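Long-range contacts in lipoate-protein ligase, putative (Streptococcus pneumoniae, PDB 1VQZ), which is a putative member of the lipoate-protein ligase family, with a catalytic-type domain of the lipoyl ligase A/B family followed by a smaller C-terminal domain: residues D39-F44 with I99-E104; W47-S52 with N93-I98. One frame throughout, in Å; residues are numbered along the deposited sequence.

Contact 1 of 2, residues D39-F44 with I99-E104; sequences DEDQIF and ISKEDE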
loop_
_atom_site.group_PDB
_atom_site.type_symbol
_atom_site.label_atom_id
_atom_site.label_comp_id
_atom_site.label_asym_id
_atom_site.label_seq_id
_atom_site.Cartn_x
_atom_site.Cartn_y
_atom_site.Cartn_z
ATOM N N ASP A 39 -3.793 -14.372 17.581
ATOM C CA ASP A 39 -3.074 -14.899 18.746
ATOM C C ASP A 39 -1.541 -14.712 18.651
ATOM O O ASP A 39 -0.824 -15.128 19.546
ATOM C CB ASP A 39 -3.323 -16.415 18.917
ATOM C CG ASP A 39 -4.750 -16.759 19.367
ATOM O OD1 ASP A 39 -5.432 -15.901 19.962
ATOM O OD2 ASP A 39 -5.165 -17.922 19.140
ATOM N N GLU A 40 -1.048 -14.170 17.560
ATOM C CA GLU A 40 0.358 -13.869 17.388
ATOM C C GLU A 40 0.481 -12.358 17.396
ATOM O O GLU A 40 -0.050 -11.699 16.508
ATOM C CB GLU A 40 0.840 -14.384 16.033
ATOM C CG GLU A 40 0.393 -15.801 15.696
ATOM C CD GLU A 40 0.869 -16.831 16.705
ATOM O OE1 GLU A 40 1.917 -16.634 17.358
ATOM O OE2 GLU A 40 0.163 -17.842 16.839
ATOM N N ASP A 41 1.179 -11.825 18.379
ATOM C CA ASP A 41 1.312 -10.376 18.543
ATOM C C ASP A 41 2.229 -9.658 17.551
ATOM O O ASP A 41 2.083 -8.455 17.330
ATOM C CB ASP A 41 1.844 -10.091 19.926
ATOM C CG ASP A 41 0.853 -10.457 21.024
ATOM O OD1 ASP A 41 -0.363 -10.413 20.782
ATOM O OD2 ASP A 41 1.314 -10.763 22.133
ATOM N N GLN A 42 3.210 -10.374 17.014
ATOM C CA GLN A 42 4.159 -9.824 16.048
ATOM C C GLN A 42 4.460 -10.850 14.991
ATOM O O GLN A 42 4.840 -11.995 15.315
ATOM C CB GLN A 42 5.515 -9.494 16.699
ATOM C CG GLN A 42 5.557 -8.234 17.488
ATOM C CD GLN A 42 5.052 -8.417 18.885
ATOM O OE1 GLN A 42 5.236 -9.478 19.493
ATOM N NE2 GLN A 42 4.386 -7.388 19.409
ATOM N N ILE A 43 4.371 -10.417 13.745
ATOM C CA ILE A 43 4.558 -11.304 12.583
ATOM C C ILE A 43 5.410 -10.620 11.534
ATOM O O ILE A 43 5.210 -9.440 11.220
ATOM C CB ILE A 43 3.204 -11.793 11.925
ATOM C CG1 ILE A 43 2.279 -12.472 12.945
ATOM C CG2 ILE A 43 3.512 -12.747 10.767
ATOM C CD1 ILE A 43 0.882 -12.758 12.455
ATOM N N PHE A 44 6.385 -11.369 11.021
ATOM C CA PHE A 44 7.329 -10.907 10.016
ATOM C C PHE A 44 7.336 -11.889 8.831
ATOM O O PHE A 44 7.370 -13.125 9.009
ATOM C CB PHE A 44 8.749 -10.785 10.602
ATOM C CG PHE A 44 9.815 -10.395 9.572
ATOM C CD1 PHE A 44 9.774 -9.152 8.934
ATOM C CD2 PHE A 44 10.853 -11.283 9.216
ATOM C CE1 PHE A 44 10.746 -8.817 7.968
ATOM C CE2 PHE A 44 11.821 -10.932 8.248
ATOM C CZ PHE A 44 11.764 -9.706 7.644
ATOM N N ILE A 99 3.816 -6.975 11.030
ATOM C CA ILE A 99 2.543 -6.886 11.743
ATOM C C ILE A 99 2.717 -6.922 13.233
ATOM O O ILE A 99 3.512 -7.726 13.776
ATOM C CB ILE A 99 1.654 -8.051 11.330
ATOM C CG1 ILE A 99 1.280 -7.922 9.843
ATOM C CG2 ILE A 99 0.417 -8.142 12.205
ATOM C CD1 ILE A 99 1.070 -9.257 9.167
ATOM N N SER A 100 1.967 -6.056 13.916
ATOM C CA SER A 100 2.087 -5.938 15.394
ATOM C C SER A 100 0.784 -5.506 16.020
ATOM O O SER A 100 0.085 -4.645 15.493
ATOM C CB SER A 100 3.156 -4.927 15.785
ATOM O OG SER A 100 2.759 -3.663 15.276
ATOM N N LYS A 101 0.443 -6.165 17.104
ATOM C CA LYS A 101 -0.557 -5.712 18.026
ATOM C C LYS A 101 -0.160 -4.341 18.544
ATOM O O LYS A 101 0.996 -4.094 18.924
ATOM C CB LYS A 101 -0.640 -6.688 19.200
ATOM C CG LYS A 101 -1.649 -6.311 20.291
ATOM C CD LYS A 101 -1.666 -7.363 21.415
ATOM C CE LYS A 101 -2.757 -7.041 22.446
ATOM N NZ LYS A 101 -3.073 -8.178 23.377
ATOM N N GLU A 102 -1.136 -3.453 18.559
ATOM C CA GLU A 102 -0.977 -2.109 19.060
ATOM C C GLU A 102 -0.751 -2.214 20.563
ATOM O O GLU A 102 -1.606 -2.674 21.293
ATOM C CB GLU A 102 -2.239 -1.299 18.739
ATOM C CG GLU A 102 -2.234 0.138 19.194
ATOM C CD GLU A 102 -3.489 0.888 18.748
ATOM O OE1 GLU A 102 -4.469 0.223 18.359
ATOM O OE2 GLU A 102 -3.500 2.138 18.779
ATOM N N ASP A 103 0.434 -1.817 20.987
ATOM C CA ASP A 103 0.870 -1.879 22.377
ATOM C C ASP A 103 1.929 -0.791 22.541
ATOM O O ASP A 103 2.974 -0.794 21.842
ATOM C CB ASP A 103 1.444 -3.264 22.686
ATOM C CG ASP A 103 1.998 -3.383 24.101
ATOM O OD1 ASP A 103 1.988 -2.395 24.878
ATOM O OD2 ASP A 103 2.464 -4.490 24.436
ATOM N N GLU A 104 1.633 0.147 23.441
ATOM C CA GLU A 104 2.539 1.264 23.760
ATOM C C GLU A 104 3.912 0.797 24.292
ATOM O O GLU A 104 4.938 1.446 24.038
ATOM C CB GLU A 104 1.890 2.237 24.773
ATOM C CG GLU A 104 1.494 1.636 26.153
ATOM C CD GLU A 104 0.040 1.113 26.211
ATOM O OE1 GLU A 104 -0.554 0.793 25.134
ATOM O OE2 GLU A 104 -0.498 1.016 27.341
HETATM O O HOH W 1 2.446 -6.541 22.180
#

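Contact 2 of 2, residues W47-S52 with N93-I98; sequences WINKPS and NLNYTI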
loop_
_atom_site.group_PDB
_atom_site.type_symbol
_atom_site.label_atom_id
_atom_site.label_comp_id
_atom_site.label_asym_id
_atom_site.label_seq_id
_atom_site.Cartn_x
_atom_site.Cartn_y
_atom_site.Cartn_z
ATOM N N TRP A 47 8.641 -11.803 0.923
ATOM C CA TRP A 47 8.042 -12.514 -0.191
ATOM C C TRP A 47 8.112 -11.758 -1.515
ATOM O O TRP A 47 8.406 -10.581 -1.549
ATOM C CB TRP A 47 6.600 -12.903 0.159
ATOM C CG TRP A 47 5.780 -11.776 0.713
ATOM C CD1 TRP A 47 5.840 -11.228 1.974
ATOM C CD2 TRP A 47 4.819 -11.035 -0.000
ATOM N NE1 TRP A 47 4.926 -10.216 2.094
ATOM C CE2 TRP A 47 4.293 -10.061 0.886
ATOM C CE3 TRP A 47 4.313 -11.116 -1.297
ATOM C CZ2 TRP A 47 3.277 -9.162 0.499
ATOM C CZ3 TRP A 47 3.296 -10.195 -1.688
ATOM C CH2 TRP A 47 2.779 -9.267 -0.770
ATOM N N ILE A 48 7.840 -12.491 -2.610
ATOM C CA ILE A 48 8.128 -12.056 -3.962
ATOM C C ILE A 48 6.967 -12.418 -4.885
ATOM O O ILE A 48 6.493 -13.559 -4.931
ATOM C CB ILE A 48 9.491 -12.652 -4.494
ATOM C CG1 ILE A 48 10.662 -12.241 -3.569
ATOM C CG2 ILE A 48 9.736 -12.220 -5.930
ATOM C CD1 ILE A 48 12.054 -12.823 -3.944
ATOM N N ASN A 49 6.500 -11.395 -5.589
ATOM C CA ASN A 49 5.453 -11.514 -6.620
ATOM C C ASN A 49 6.055 -11.541 -7.988
ATOM O O ASN A 49 7.054 -10.852 -8.242
ATOM C CB ASN A 49 4.558 -10.291 -6.574
ATOM C CG ASN A 49 3.736 -10.213 -5.301
ATOM O OD1 ASN A 49 3.293 -11.254 -4.778
ATOM N ND2 ASN A 49 3.446 -8.952 -4.842
ATOM N N LYS A 50 5.445 -12.349 -8.860
ATOM C CA LYS A 50 5.638 -12.285 -10.293
ATOM C C LYS A 50 5.250 -10.891 -10.861
ATOM O O LYS A 50 4.586 -10.138 -10.199
ATOM C CB LYS A 50 4.781 -13.374 -10.956
ATOM C CG LYS A 50 3.285 -13.044 -10.997
ATOM C CD LYS A 50 2.384 -14.312 -11.104
ATOM C CE LYS A 50 2.418 -14.990 -12.496
ATOM N NZ LYS A 50 1.833 -14.154 -13.566
ATOM N N PRO A 51 5.672 -10.556 -12.103
ATOM C CA PRO A 51 5.337 -9.211 -12.659
ATOM C C PRO A 51 3.871 -8.772 -12.461
ATOM O O PRO A 51 2.889 -9.423 -12.932
ATOM C CB PRO A 51 5.704 -9.319 -14.157
ATOM C CG PRO A 51 6.884 -10.327 -14.139
ATOM C CD PRO A 51 6.471 -11.360 -13.043
ATOM N N SER A 52 3.730 -7.644 -11.797
ATOM C CA SER A 52 2.446 -7.192 -11.285
ATOM C C SER A 52 2.391 -5.688 -11.147
ATOM O O SER A 52 3.387 -5.059 -10.784
ATOM C CB SER A 52 2.168 -7.820 -9.900
ATOM O OG SER A 52 2.175 -9.264 -9.915
ATOM N N ASN A 93 11.806 -7.762 -6.902
ATOM C CA ASN A 93 11.217 -6.846 -5.907
ATOM C C ASN A 93 10.903 -7.657 -4.684
ATOM O O ASN A 93 10.103 -8.579 -4.769
ATOM C CB ASN A 93 9.941 -6.225 -6.473
ATOM C CG ASN A 93 9.253 -5.306 -5.482
ATOM O OD1 ASN A 93 9.705 -4.204 -5.261
ATOM N ND2 ASN A 93 8.132 -5.737 -4.939
ATOM N N LEU A 94 11.519 -7.330 -3.557
ATOM C CA LEU A 94 11.360 -8.103 -2.337
ATOM C C LEU A 94 10.427 -7.349 -1.422
ATOM O O LEU A 94 10.741 -6.247 -0.976
ATOM C CB LEU A 94 12.709 -8.311 -1.631
ATOM C CG LEU A 94 12.686 -9.147 -0.345
ATOM C CD1 LEU A 94 12.110 -10.487 -0.588
ATOM C CD2 LEU A 94 14.105 -9.243 0.253
ATOM N N ASN A 95 9.271 -7.963 -1.182
ATOM C CA ASN A 95 8.223 -7.437 -0.300
ATOM C C ASN A 95 8.515 -7.817 1.138
ATOM O O ASN A 95 8.994 -8.908 1.413
ATOM C CB ASN A 95 6.840 -7.992 -0.757
ATOM C CG ASN A 95 6.472 -7.527 -2.178
ATOM O OD1 ASN A 95 6.349 -8.325 -3.127
ATOM N ND2 ASN A 95 6.392 -6.240 -2.338
ATOM N N TYR A 96 8.209 -6.916 2.059
ATOM C CA TYR A 96 8.325 -7.192 3.487
ATOM C C TYR A 96 6.990 -6.872 4.128
ATOM O O TYR A 96 6.241 -5.965 3.660
ATOM C CB TYR A 96 9.472 -6.393 4.176
ATOM C CG TYR A 96 9.267 -4.893 4.181
ATOM C CD1 TYR A 96 9.716 -4.088 3.126
ATOM C CD2 TYR A 96 8.575 -4.285 5.229
ATOM C CE1 TYR A 96 9.480 -2.708 3.135
ATOM C CE2 TYR A 96 8.329 -2.943 5.243
ATOM C CZ TYR A 96 8.773 -2.150 4.210
ATOM O OH TYR A 96 8.505 -0.804 4.308
ATOM N N THR A 97 6.714 -7.591 5.221
ATOM C CA THR A 97 5.507 -7.385 6.033
ATOM C C THR A 97 5.850 -7.426 7.522
ATOM O O THR A 97 6.424 -8.385 7.982
ATOM C CB THR A 97 4.536 -8.506 5.766
ATOM O OG1 THR A 97 4.242 -8.533 4.373
ATOM C CG2 THR A 97 3.293 -8.354 6.551
ATOM N N ILE A 98 5.507 -6.371 8.252
ATOM C CA ILE A 98 5.717 -6.260 9.698
ATOM C C ILE A 98 4.353 -5.983 10.334
ATOM O O ILE A 98 3.831 -4.897 10.216
ATOM C CB ILE A 98 6.655 -5.104 10.014
ATOM C CG1 ILE A 98 7.918 -5.212 9.153
ATOM C CG2 ILE A 98 7.043 -5.062 11.498
ATOM C CD1 ILE A 98 8.673 -3.916 9.105
HETATM O O HOH W 2 7.761 -8.901 -6.090
#

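Contact 1 of 2, residues D39-F44 with I99-E104
Asp41 and Lys101 face each other where two antiparallel strands begin to separate. The backbone O of Asp41 takes the N-H of Lys101 at 2.8 Å, and the same oxygen also receives a CA-H...O contact from Ser100 CA. Beyond this bond the two side chains run side by side, pointing the same way. Lys101 is stretched out fully, with CG anti to its N (chi1 179°), and this lays the methylene CD against Asp41 OD1 at 3.4 Å. The ammonium group is carried past the carboxylate: Lys101 NZ stays 4.4 Å from Asp41 OD1, too far for a salt bridge, so any attraction between the charges is probably modest at this partly solvent-exposed end.

Gln42 comes next, as a non-hydrogen-bonded pair with Ser100. Its CA donates a CA-H...O contact to Ile99 O, while the side chain bends at chi2 and sends NE2 toward a water, a weak bond; the same water donates to Asp103 OD2, 3.0 Å away.

Ile43 and Ile99 form the hydrogen-bonded pair, closed by two bonds. Ile43 N reaches Ile99 O at 2.8 Å; the return bond, from Ile99 N to Ile43 O, is nearly straight at 178°. On the face of the sheet away from Gln42 and Ser100, the two branched side chains meet at their roots, CB to CB at 4.1 Å.

Strand 13-17 flanks the first strand, bonding to Gln42 and Phe44, and strand 154-162 flanks the second, with Arg154 touching both isoleucines. On the face carrying Phe44, helix 206-220 and Phe113 of helix 110-123 pack against its ring.

Contact 2 of 2, residues W47-S52 with N93-I98
Asn95 lays its CB over the six-membered ring of Trp47, 3.7 Å from the centroid and 15° off the ring normal, a CH-pi contact made almost squarely on the face. The amide beyond that carbon is turned 39° from the indole plane. The indole meets Asn95 face-on because CG of Trp47 sits between the backbone N and the carbonyl carbon, which folds the ring along the strand toward Thr97.

There the ring edge does the work. Trp47 NE1 donates to Thr97 OG1 at 2.9 Å, almost straight and in the ring plane, fixing the rotation of the indole; Glu30 of helix 23-36 also bonds to that hydroxyl. The backbones of Trp47 and Asn95 form a hydrogen-bonded antiparallel pair, with Asn95 N to Trp47 O the shorter bond at 2.8 Å.

Past Trp47 the chains part. Ile48 CG1 still packs on Leu94 CD1 at 3.7 Å, and a water sits between the chains, accepting from Asn49 N at 2.8 Å and probably donating to Asn93 O, though it has more acceptors in reach than protons. The Asn49 side chain crosses that of Asn95 at about a right angle, the amide planes 47° apart, and its OD1 is bonded by Asn26.

Such a strand pair, whose first strand runs on into a loop, backed by helix 23-36, belongs to the core sheet of the lipoyl ligase A/B domain, related to class II tRNA synthetases.

Overall arrangement
Contacts 1 and 2 lie along one antiparallel pairing, of strand 42-47 with strand 93-101, in the large mixed beta-sheet; all four segments belong to the lipoyl ligase A/B domain. Their centres are about 21 Å apart. The centre of contact 1 is about 19 Å, and that of contact 2 about 12 Å, from the centre of the chain, and the touching residues of contact 2 are all buried. Along the chain the order is 39-44, 47-52, 93-98, 99-104, so the first strand leaves contact 1 for contact 2 and the second returns. They meet where Phe44 CD1 packs on Thr97 O at 3.6 Å. Between the two strands the chain makes the small beta-sheet of 52-55, 76-79 and 87-89, beginning at Ser52, thus joined to the main one at both ends.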